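Local coordinates for choline dehydrogenase and related flavoproteins (Aspergillus oryzae, PDB 3Q9T), which catalyses the oxidation of formate, as a formate oxidase of the glucose-methanol-choline oxidoreductase family with 8-formyl-FAD at its catalytic site, at residues Thr50-Ala55 / Asp201-Gly206; Pro154-His159 / Gln207-Phe212; Met322-Val325 / Pro331-Asp334; Val337-Tyr340 / Arg344-Pro347. All coordinates share one frame; numbering follows the deposited sequence.

Contact 1: residues Thr50-Ala55 / Asp201-Gly206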
loop_
_atom_site.group_PDB
_atom_site.type_symbol
_atom_site.label_atom_id
_atom_site.label_comp_id
_atom_site.label_asym_id
_atom_site.label_seq_id
_atom_site.Cartn_x
_atom_site.Cartn_y
_atom_site.Cartn_z
ATOM N N THR A 50 24.807 -19.475 -0.137
ATOM C CA THR A 50 25.774 -19.993 0.839
ATOM C C THR A 50 26.572 -18.894 1.538
ATOM O O THR A 50 27.127 -19.105 2.625
ATOM C CB THR A 50 26.718 -21.040 0.235
ATOM O OG1 THR A 50 27.452 -20.467 -0.860
ATOM C CG2 THR A 50 25.915 -22.244 -0.262
ATOM N N THR A 51 26.607 -17.725 0.907
ATOM C CA THR A 51 27.377 -16.572 1.390
ATOM C C THR A 51 26.561 -15.648 2.289
ATOM O O THR A 51 25.673 -14.950 1.805
ATOM C CB THR A 51 27.824 -15.728 0.209
ATOM O OG1 THR A 51 28.534 -16.557 -0.719
ATOM C CG2 THR A 51 28.690 -14.568 0.684
ATOM N N PRO A 52 26.866 -15.624 3.595
ATOM C CA PRO A 52 25.968 -14.906 4.514
ATOM C C PRO A 52 25.776 -13.427 4.203
ATOM O O PRO A 52 24.699 -12.907 4.499
ATOM C CB PRO A 52 26.631 -15.091 5.882
ATOM C CG PRO A 52 27.385 -16.384 5.742
ATOM C CD PRO A 52 27.888 -16.400 4.313
ATOM N N SER A 53 26.765 -12.754 3.623
ATOM C CA SER A 53 26.620 -11.310 3.416
ATOM C C SER A 53 25.707 -10.972 2.241
ATOM O O SER A 53 25.334 -9.818 2.059
ATOM C CB SER A 53 27.980 -10.603 3.264
ATOM O OG SER A 53 28.668 -10.982 2.083
ATOM N N SER A 54 25.352 -11.984 1.456
ATOM C CA SER A 54 24.473 -11.810 0.304
ATOM C C SER A 54 22.988 -11.957 0.654
ATOM O O SER A 54 22.137 -11.717 -0.197
ATOM C CB SER A 54 24.802 -12.840 -0.781
ATOM O OG SER A 54 26.002 -12.534 -1.457
ATOM N N ALA A 55 22.683 -12.362 1.886
ATOM C CA ALA A 55 21.297 -12.682 2.283
ATOM C C ALA A 55 20.252 -11.671 1.804
ATOM O O ALA A 55 19.303 -12.036 1.098
ATOM C CB ALA A 55 21.197 -12.874 3.789
ATOM N N ASP A 201 24.372 -17.721 15.469
ATOM C CA ASP A 201 23.923 -17.653 14.105
ATOM C C ASP A 201 24.002 -18.996 13.420
ATOM O O ASP A 201 24.833 -19.827 13.774
ATOM C CB ASP A 201 24.789 -16.661 13.346
ATOM C CG ASP A 201 24.458 -15.239 13.686
ATOM O OD1 ASP A 201 25.214 -14.617 14.461
ATOM O OD2 ASP A 201 23.424 -14.751 13.180
ATOM N N THR A 202 23.148 -19.192 12.420
ATOM C CA THR A 202 23.272 -20.353 11.535
ATOM C C THR A 202 24.323 -20.049 10.465
ATOM O O THR A 202 24.066 -20.139 9.249
ATOM C CB THR A 202 21.927 -20.771 10.911
ATOM O OG1 THR A 202 21.233 -19.612 10.416
ATOM C CG2 THR A 202 21.055 -21.497 11.964
ATOM N N ILE A 203 25.505 -19.674 10.951
ATOM C CA ILE A 203 26.687 -19.449 10.120
ATOM C C ILE A 203 27.887 -20.139 10.782
ATOM O O ILE A 203 28.018 -20.132 12.009
ATOM C CB ILE A 203 26.981 -17.944 9.971
ATOM C CG1 ILE A 203 25.782 -17.234 9.301
ATOM C CG2 ILE A 203 28.263 -17.732 9.179
ATOM C CD1 ILE A 203 25.833 -15.722 9.333
ATOM N N TYR A 204 28.742 -20.759 9.977
ATOM C CA TYR A 204 29.970 -21.352 10.493
ATOM C C TYR A 204 31.019 -21.377 9.404
ATOM O O TYR A 204 30.739 -21.771 8.264
ATOM C CB TYR A 204 29.733 -22.755 11.053
ATOM C CG TYR A 204 30.943 -23.366 11.729
ATOM C CD1 TYR A 204 31.597 -22.699 12.759
ATOM C CD2 TYR A 204 31.422 -24.619 11.353
ATOM C CE1 TYR A 204 32.705 -23.247 13.383
ATOM C CE2 TYR A 204 32.531 -25.181 11.974
ATOM C CZ TYR A 204 33.163 -24.490 12.988
ATOM O OH TYR A 204 34.252 -25.035 13.617
ATOM N N ARG A 205 32.224 -20.946 9.759
ATOM C CA ARG A 205 33.273 -20.734 8.776
ATOM C C ARG A 205 32.703 -20.018 7.569
ATOM O O ARG A 205 32.904 -20.458 6.434
ATOM C CB ARG A 205 33.885 -22.070 8.359
ATOM C CG ARG A 205 34.780 -22.698 9.426
ATOM C CD ARG A 205 35.172 -24.104 9.016
ATOM N NE ARG A 205 36.610 -24.345 9.116
ATOM C CZ ARG A 205 37.480 -24.168 8.123
ATOM N NH1 ARG A 205 37.070 -23.735 6.933
ATOM N NH2 ARG A 205 38.768 -24.424 8.320
ATOM N N GLY A 206 31.969 -18.932 7.820
ATOM C CA GLY A 206 31.465 -18.062 6.760
ATOM C C GLY A 206 30.584 -18.733 5.711
ATOM O O GLY A 206 30.452 -18.262 4.587
#
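The pyrrolidine ring of Pro52 packs against two unlike partners, the side chain of Ile203 and the backbone of Gly206. The hydrocarbon part is short and direct: Pro52 CB meets Ile203 CD1 at 3.6 Å, and Pro52 CG comes to 3.8 Å from the second branch, Ile203 CG2. Both branches are used because CG2 stands anti to the backbone N of Ile203 while CG1 lies beside that nitrogen (chi1 -60°), which spreads the two arms against the proline. At the other end of the ring, Pro52 CD approaches the carbonyl oxygen Gly206 O to 3.2 Å. No hydrogen bond crosses between the segments, so shape and burial carry the contact.

The second shell fixes these pieces in place. Gly206 O, which Pro52 covers on one flank, accepts a hydrogen bond from the hydroxyl of Tyr340, and the acid of Glu161 takes the amides of both Arg205 and Gly206. Those two residues have left-handed backbone angles, as in a type I' turn, and reverse the chain between strands 203-204 and 207-208. Opposite, Ser54 N bonds to Thr51 O at 3.0 Å, closing the 3-10 turn that carries Pro52, while Thr51 OG1 holds Pro47 O.

Ile203 also packs on Phe99, and its side chain is about 9 Å from the bound flavin cofactor. In the wider fold, the loop that leaves helix 47-50 is thus laid against the end of strand 195-204, with Tyr340 of helix 331-343 touching both Thr51 and Pro52.

Contact 2: residues Pro154-His159 / Gln207-Phe212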
loop_
_atom_site.group_PDB
_atom_site.type_symbol
_atom_site.label_atom_id
_atom_site.label_comp_id
_atom_site.label_asym_id
_atom_site.label_seq_id
_atom_site.Cartn_x
_atom_site.Cartn_y
_atom_site.Cartn_z
ATOM N N PRO A 154 22.901 -31.471 12.472
ATOM C CA PRO A 154 23.646 -31.173 11.251
ATOM C C PRO A 154 23.604 -29.691 10.865
ATOM O O PRO A 154 24.025 -29.360 9.762
ATOM C CB PRO A 154 22.917 -32.011 10.204
ATOM C CG PRO A 154 21.467 -31.935 10.666
ATOM C CD PRO A 154 21.526 -31.928 12.185
ATOM N N ILE A 155 23.126 -28.820 11.751
ATOM C CA ILE A 155 23.168 -27.383 11.482
ATOM C C ILE A 155 24.210 -26.670 12.329
ATOM O O ILE A 155 23.966 -26.387 13.506
ATOM C CB ILE A 155 21.797 -26.730 11.706
ATOM C CG1 ILE A 155 20.811 -27.274 10.675
ATOM C CG2 ILE A 155 21.896 -25.208 11.594
ATOM C CD1 ILE A 155 19.583 -27.718 11.290
ATOM N N PRO A 156 25.383 -26.384 11.729
ATOM C CA PRO A 156 26.468 -25.735 12.467
ATOM C C PRO A 156 26.079 -24.314 12.886
ATOM O O PRO A 156 25.612 -23.524 12.065
ATOM C CB PRO A 156 27.616 -25.709 11.452
ATOM C CG PRO A 156 27.230 -26.751 10.406
ATOM C CD PRO A 156 25.761 -26.657 10.331
ATOM N N ILE A 157 26.240 -24.021 14.171
ATOM C CA ILE A 157 25.926 -22.710 14.716
ATOM C C ILE A 157 27.090 -22.223 15.555
ATOM O O ILE A 157 27.844 -23.016 16.149
ATOM C CB ILE A 157 24.704 -22.750 15.660
ATOM C CG1 ILE A 157 25.086 -23.426 16.984
ATOM C CG2 ILE A 157 23.517 -23.421 14.984
ATOM C CD1 ILE A 157 24.136 -23.144 18.122
ATOM N N SER A 158 27.207 -20.908 15.639
ATOM C CA SER A 158 28.272 -20.288 16.409
ATOM C C SER A 158 27.840 -18.885 16.775
ATOM O O SER A 158 27.005 -18.295 16.085
ATOM C CB SER A 158 29.551 -20.230 15.563
ATOM O OG SER A 158 30.557 -19.485 16.216
ATOM N N HIS A 159 28.383 -18.352 17.863
ATOM C CA HIS A 159 28.307 -16.922 18.081
ATOM C C HIS A 159 28.815 -16.291 16.804
ATOM O O HIS A 159 29.644 -16.888 16.111
ATOM C CB HIS A 159 29.188 -16.507 19.248
ATOM C CG HIS A 159 28.589 -16.814 20.580
ATOM N ND1 HIS A 159 28.707 -18.046 21.183
ATOM C CD2 HIS A 159 27.832 -16.057 21.408
ATOM C CE1 HIS A 159 28.066 -18.028 22.339
ATOM N NE2 HIS A 159 27.525 -16.832 22.497
ATOM N N GLN A 207 29.980 -19.850 6.074
ATOM C CA GLN A 207 29.026 -20.499 5.193
ATOM C C GLN A 207 27.676 -20.549 5.886
ATOM O O GLN A 207 27.613 -20.768 7.091
ATOM C CB GLN A 207 29.496 -21.919 4.839
ATOM C CG GLN A 207 30.721 -21.973 3.920
ATOM C CD GLN A 207 30.389 -22.497 2.533
ATOM O OE1 GLN A 207 30.896 -21.991 1.526
ATOM N NE2 GLN A 207 29.532 -23.517 2.473
ATOM N N ARG A 208 26.600 -20.358 5.128
ATOM C CA ARG A 208 25.258 -20.496 5.676
ATOM C C ARG A 208 24.933 -21.938 6.064
ATOM O O ARG A 208 25.262 -22.865 5.344
ATOM C CB ARG A 208 24.206 -20.022 4.672
ATOM C CG ARG A 208 22.767 -20.229 5.170
ATOM C CD ARG A 208 21.736 -20.029 4.049
ATOM N NE ARG A 208 21.616 -18.630 3.633
ATOM C CZ ARG A 208 20.884 -17.717 4.276
ATOM N NH1 ARG A 208 20.199 -18.049 5.374
ATOM N NH2 ARG A 208 20.814 -16.478 3.805
ATOM N N SER A 209 24.251 -22.107 7.188
ATOM C CA SER A 209 23.759 -23.412 7.617
ATOM C C SER A 209 22.255 -23.481 7.405
ATOM O O SER A 209 21.484 -23.012 8.251
ATOM C CB SER A 209 24.057 -23.646 9.104
ATOM O OG SER A 209 25.421 -23.416 9.400
ATOM N N GLY A 210 21.850 -24.056 6.275
ATOM C CA GLY A 210 20.449 -24.239 5.943
ATOM C C GLY A 210 19.934 -25.642 6.225
ATOM O O GLY A 210 20.716 -26.581 6.422
ATOM N N SER A 211 18.610 -25.785 6.235
ATOM C CA SER A 211 17.971 -27.059 6.553
ATOM C C SER A 211 18.289 -28.150 5.513
ATOM O O SER A 211 18.121 -29.344 5.780
ATOM C CB SER A 211 16.454 -26.868 6.723
ATOM O OG SER A 211 15.778 -26.794 5.468
ATOM N N PHE A 212 18.763 -27.739 4.337
ATOM C CA PHE A 212 19.191 -28.692 3.304
ATOM C C PHE A 212 20.339 -29.588 3.783
ATOM O O PHE A 212 20.600 -30.644 3.207
ATOM C CB PHE A 212 19.598 -27.963 2.026
ATOM C CG PHE A 212 20.537 -26.813 2.260
ATOM C CD1 PHE A 212 20.087 -25.504 2.157
ATOM C CD2 PHE A 212 21.863 -27.040 2.595
ATOM C CE1 PHE A 212 20.950 -24.439 2.371
ATOM C CE2 PHE A 212 22.732 -25.979 2.830
ATOM C CZ PHE A 212 22.278 -24.679 2.713
#
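One short hydrogen bond, from Ser209 to the carbonyl of Pro156, and the packing around it join these two segments. The chain that delivers Ser209 is itself firmly placed. Gln207 is turned to another part of the chain, its OE1 accepting from Arg344 NE, and the guanidinium of Arg208 leads away from strand 155-159, to the carbonyls of Ile49 and of the FAD-binding residue Asn97. Ser209 then turns its side chain to the strand. With OG anti to its own carbonyl carbon (chi1 -52°), the hydroxyl donates to Pro156 O at 2.7 Å, arriving in the carbonyl plane on a lone pair, with a C=O...donor angle of 136°. Ser209 OG also rests 3.4 Å from Pro156 CD, and one atom back Ser209 CB packs on Ile155 CG2 at 3.6 Å. Gly210 follows, its carbonyl O 4.3 Å from Ile155 CG1 and its CA 3.6 Å above the plane of the Phe212 ring. Ser211, past the end of strand 207-208, faces the nucleotide-binding region: its OG is hydrogen-bonded to Gly15 O, in a glycine-rich sequence consistent with a Rossmann-type fold, and to Asn19 ND2.

Strand 155-159 runs between strand 133-136, parallel to it, and strand 195-204, antiparallel. Strand 195-204 also pairs with 207-208, and Ile155 reaches beyond the sheet to Tyr559 of helix 555-572.

Contact 3: residues Met322-Val325 / Pro331-Asp334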
loop_
_atom_site.group_PDB
_atom_site.type_symbol
_atom_site.label_atom_id
_atom_site.label_comp_id
_atom_site.label_asym_id
_atom_site.label_seq_id
_atom_site.Cartn_x
_atom_site.Cartn_y
_atom_site.Cartn_z
ATOM N N MET A 322 29.730 -1.164 7.836
ATOM C CA MET A 322 30.408 -1.928 6.803
ATOM C C MET A 322 30.091 -1.497 5.377
ATOM O O MET A 322 30.544 -2.129 4.417
ATOM C CB MET A 322 30.081 -3.405 7.002
ATOM C CG MET A 322 30.600 -3.943 8.331
ATOM S SD MET A 322 32.396 -3.877 8.379
ATOM C CE MET A 322 32.820 -4.822 6.902
ATOM N N ASP A 323 29.316 -0.426 5.233
ATOM C CA ASP A 323 28.876 0.034 3.919
ATOM C C ASP A 323 30.019 0.156 2.912
ATOM O O ASP A 323 29.896 -0.262 1.753
ATOM C CB ASP A 323 28.151 1.380 4.036
ATOM C CG ASP A 323 27.016 1.347 5.052
ATOM O OD1 ASP A 323 27.257 0.962 6.220
ATOM O OD2 ASP A 323 25.879 1.705 4.677
ATOM N N ASP A 324 31.128 0.743 3.345
ATOM C CA ASP A 324 32.214 1.054 2.417
ATOM C C ASP A 324 32.990 -0.194 1.994
ATOM O O ASP A 324 33.745 -0.167 1.028
ATOM C CB ASP A 324 33.165 2.090 3.009
ATOM C CG ASP A 324 33.720 3.035 1.953
ATOM O OD1 ASP A 324 32.922 3.550 1.132
ATOM O OD2 ASP A 324 34.954 3.250 1.931
ATOM N N VAL A 325 32.791 -1.281 2.726
ATOM C CA VAL A 325 33.489 -2.517 2.442
ATOM C C VAL A 325 32.606 -3.476 1.657
ATOM O O VAL A 325 33.045 -4.072 0.676
ATOM C CB VAL A 325 33.941 -3.207 3.731
ATOM C CG1 VAL A 325 34.712 -4.472 3.395
ATOM C CG2 VAL A 325 34.775 -2.245 4.598
ATOM N N PRO A 331 38.063 -1.193 -4.440
ATOM C CA PRO A 331 39.153 -2.058 -3.988
ATOM C C PRO A 331 38.877 -2.690 -2.628
ATOM O O PRO A 331 39.155 -3.879 -2.472
ATOM C CB PRO A 331 40.371 -1.112 -3.942
ATOM C CG PRO A 331 39.851 0.258 -4.282
ATOM C CD PRO A 331 38.565 0.069 -5.006
ATOM N N LYS A 332 38.331 -1.933 -1.679
ATOM C CA LYS A 332 37.979 -2.489 -0.372
ATOM C C LYS A 332 37.100 -3.730 -0.510
ATOM O O LYS A 332 37.370 -4.763 0.109
ATOM C CB LYS A 332 37.265 -1.458 0.503
ATOM C CG LYS A 332 38.164 -0.441 1.174
ATOM C CD LYS A 332 37.391 0.300 2.261
ATOM C CE LYS A 332 37.893 1.712 2.449
ATOM N NZ LYS A 332 37.190 2.354 3.592
ATOM N N ARG A 333 36.051 -3.627 -1.318
ATOM C CA ARG A 333 35.154 -4.760 -1.524
ATOM C C ARG A 333 35.890 -5.854 -2.263
ATOM O O ARG A 333 35.832 -7.025 -1.879
ATOM C CB ARG A 333 33.886 -4.371 -2.305
ATOM C CG ARG A 333 32.916 -5.535 -2.441
ATOM C CD ARG A 333 31.640 -5.189 -3.160
ATOM N NE ARG A 333 30.778 -6.362 -3.290
ATOM C CZ ARG A 333 30.802 -7.193 -4.328
ATOM N NH1 ARG A 333 31.648 -6.984 -5.335
ATOM N NH2 ARG A 333 29.982 -8.237 -4.364
ATOM N N ASP A 334 36.590 -5.470 -3.327
ATOM C CA ASP A 334 37.371 -6.439 -4.089
ATOM C C ASP A 334 38.265 -7.276 -3.187
ATOM O O ASP A 334 38.376 -8.484 -3.365
ATOM C CB ASP A 334 38.196 -5.748 -5.170
ATOM C CG ASP A 334 37.365 -5.383 -6.380
ATOM O OD1 ASP A 334 36.337 -6.064 -6.621
ATOM O OD2 ASP A 334 37.737 -4.418 -7.087
HETATM O O HOH W 1 34.320 -1.083 -1.517
#
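Lys332 reaches Asp324 by a nearly straight arm: its CG stands anti to the carbonyl carbon (chi1 -79°), and the chain is extended from there on, carrying the ammonium across to the aspartate. Asp324 meets it with an unusual first torsion, chi1 -145°, away from a staggered value. The resulting salt bridge joins Lys332 NZ to Asp324 OD2 at 2.9 Å, with OD2 accepting through its anti lone pair, on the side away from the other oxygen. That other oxygen, OD1, is paired with Arg328 NE in the loop between the segments, so the carboxylate is shared by two cations and its negative charge is probably well stabilised.

The setting is a tight helix-loop-helix corner, in which helix 323-327 gives way after three residues to helix 331-343, with Pro331 opening the second helix. The short first helix starts with a turn of wider, pi-type geometry and is held from behind by Asp323, whose carboxylate oxygens accept the amides of His416 and Phe400.

Inside the corner the backbones come close. Val325 O lies 3.1 Å from Arg333 CA in a CA-H...O contact bent to 121° at the hydrogen, and Arg333 CG, anti to its backbone nitrogen, passes the same oxygen at 3.4 Å. A water bridges the gap, donating to Asp324 O at 2.8 Å and weakly accepting from Arg333 N in the first turn of the second helix. Val325 spreads its methyls over Lys332, CG2 lying 4.3 Å from Lys332 CD and CG1 4.2 Å from Lys332 O.

Contact 4: residues Val337-Tyr340 / Arg344-Pro347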
loop_
_atom_site.group_PDB
_atom_site.type_symbol
_atom_site.label_atom_id
_atom_site.label_comp_id
_atom_site.label_asym_id
_atom_site.label_seq_id
_atom_site.Cartn_x
_atom_site.Cartn_y
_atom_site.Cartn_z
ATOM N N VAL A 337 36.247 -9.798 -1.005
ATOM C CA VAL A 337 35.661 -10.765 -1.917
ATOM C C VAL A 337 36.733 -11.760 -2.392
ATOM O O VAL A 337 36.473 -12.954 -2.530
ATOM C CB VAL A 337 35.000 -10.050 -3.123
ATOM C CG1 VAL A 337 34.587 -11.040 -4.192
ATOM C CG2 VAL A 337 33.790 -9.253 -2.666
ATOM N N SER A 338 37.946 -11.268 -2.627
ATOM C CA SER A 338 39.024 -12.136 -3.085
ATOM C C SER A 338 39.444 -13.109 -1.979
ATOM O O SER A 338 39.673 -14.290 -2.230
ATOM C CB SER A 338 40.204 -11.304 -3.590
ATOM O OG SER A 338 41.335 -12.119 -3.838
ATOM N N ALA A 339 39.534 -12.609 -0.754
ATOM C CA ALA A 339 39.796 -13.452 0.408
ATOM C C ALA A 339 38.718 -14.518 0.636
ATOM O O ALA A 339 39.024 -15.666 0.984
ATOM C CB ALA A 339 39.941 -12.593 1.662
ATOM N N TYR A 340 37.454 -14.133 0.469
ATOM C CA TYR A 340 36.357 -15.055 0.724
ATOM C C TYR A 340 36.422 -16.180 -0.288
ATOM O O TYR A 340 36.237 -17.354 0.058
ATOM C CB TYR A 340 35.004 -14.355 0.608
ATOM C CG TYR A 340 33.834 -15.244 0.982
ATOM C CD1 TYR A 340 33.497 -15.439 2.311
ATOM C CD2 TYR A 340 33.079 -15.894 0.006
ATOM C CE1 TYR A 340 32.443 -16.238 2.671
ATOM C CE2 TYR A 340 32.020 -16.712 0.353
ATOM C CZ TYR A 340 31.701 -16.872 1.689
ATOM O OH TYR A 340 30.645 -17.656 2.068
ATOM N N ARG A 344 37.084 -18.552 2.191
ATOM C CA ARG A 344 35.853 -18.219 2.925
ATOM C C ARG A 344 36.071 -17.375 4.186
ATOM O O ARG A 344 35.202 -17.344 5.057
ATOM C CB ARG A 344 35.071 -19.489 3.319
ATOM C CG ARG A 344 34.676 -20.396 2.173
ATOM C CD ARG A 344 33.851 -19.665 1.143
ATOM N NE ARG A 344 33.323 -20.570 0.120
ATOM C CZ ARG A 344 33.780 -20.661 -1.128
ATOM N NH1 ARG A 344 34.793 -19.901 -1.533
ATOM N NH2 ARG A 344 33.220 -21.515 -1.980
ATOM N N SER A 345 37.215 -16.707 4.304
ATOM C CA SER A 345 37.456 -15.822 5.457
ATOM C C SER A 345 36.975 -14.389 5.182
ATOM O O SER A 345 36.568 -14.063 4.061
ATOM C CB SER A 345 38.939 -15.813 5.849
ATOM O OG SER A 345 39.738 -15.234 4.824
ATOM N N GLY A 346 37.022 -13.537 6.204
ATOM C CA GLY A 346 36.659 -12.138 6.031
ATOM C C GLY A 346 35.181 -11.800 6.220
ATOM O O GLY A 346 34.352 -12.686 6.454
ATOM N N PRO A 347 34.841 -10.501 6.103
ATOM C CA PRO A 347 33.500 -9.987 6.413
ATOM C C PRO A 347 32.441 -10.410 5.382
ATOM O O PRO A 347 31.244 -10.402 5.692
ATOM C CB PRO A 347 33.698 -8.471 6.390
ATOM C CG PRO A 347 34.804 -8.269 5.400
ATOM C CD PRO A 347 35.734 -9.439 5.591
#
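Arg344 N donates to Tyr340 O at 2.6 Å, a last helical bond from a residue that has already turned to positive phi. This matches the alpha-L type of helix C-cap: helix 331-343 ends, and the chain doubles back past its own last turn. The 6→1 bond of a Schellman motif is not made, since Ser345 N stays 4.4 Å from Tyr340 O. Gly346 continues the exit with an extended backbone, again at positive phi.

Side chains then reinforce the turn. The arginine bends at chi2 (-57°), which folds it back over the tyrosine it has just left. Its CD sits over one face of the Tyr340 ring, 3.8 Å from the centroid and 22° off the ring normal, a CH-pi contact. Further out, the guanidinium lies almost parallel to the ring plane, 15° apart, and its edge is turned to Tyr340 O, to which NH1 gives a weak bond at 3.3 Å. One carbonyl oxygen is thereby gripped by a backbone and a side-chain donor of the same residue. Beyond the cap, Arg344 NE is held by Gln207 OE1 and the tyrosine hydroxyl by Gly206 O, tying the helix end to the hairpin at 203-208.

On the other flank of the turn, Ser345 OG, bonded to Asn343 OD1, lies 4.1 Å from Ala339 CB, while Ser345 O approaches Tyr340 CA at 3.5 Å.

Depth in the fold separates the four. Contacts 1 and 2 are buried and use neighbouring strands of one sheet, 195-204 in the first, 155-159 and 207-208 in the second, close to the flavin, and they are joined directly where Arg208 N bonds to Thr50 O. Contact 1 is mainly apolar packing, and contact 2 turns on a single serine-to-carbonyl bond. Contacts 3 and 4 lie farther out, at the two ends of helix 331-343, and rely on charge, water and helix capping, with Met322 and Val325 touching Pro347 between them. Contact 4 is the bridge inward, reaching both buried contacts through its tyrosine and arginine; contact 3, centred about 26 Å from the centre of contact 2, touches neither.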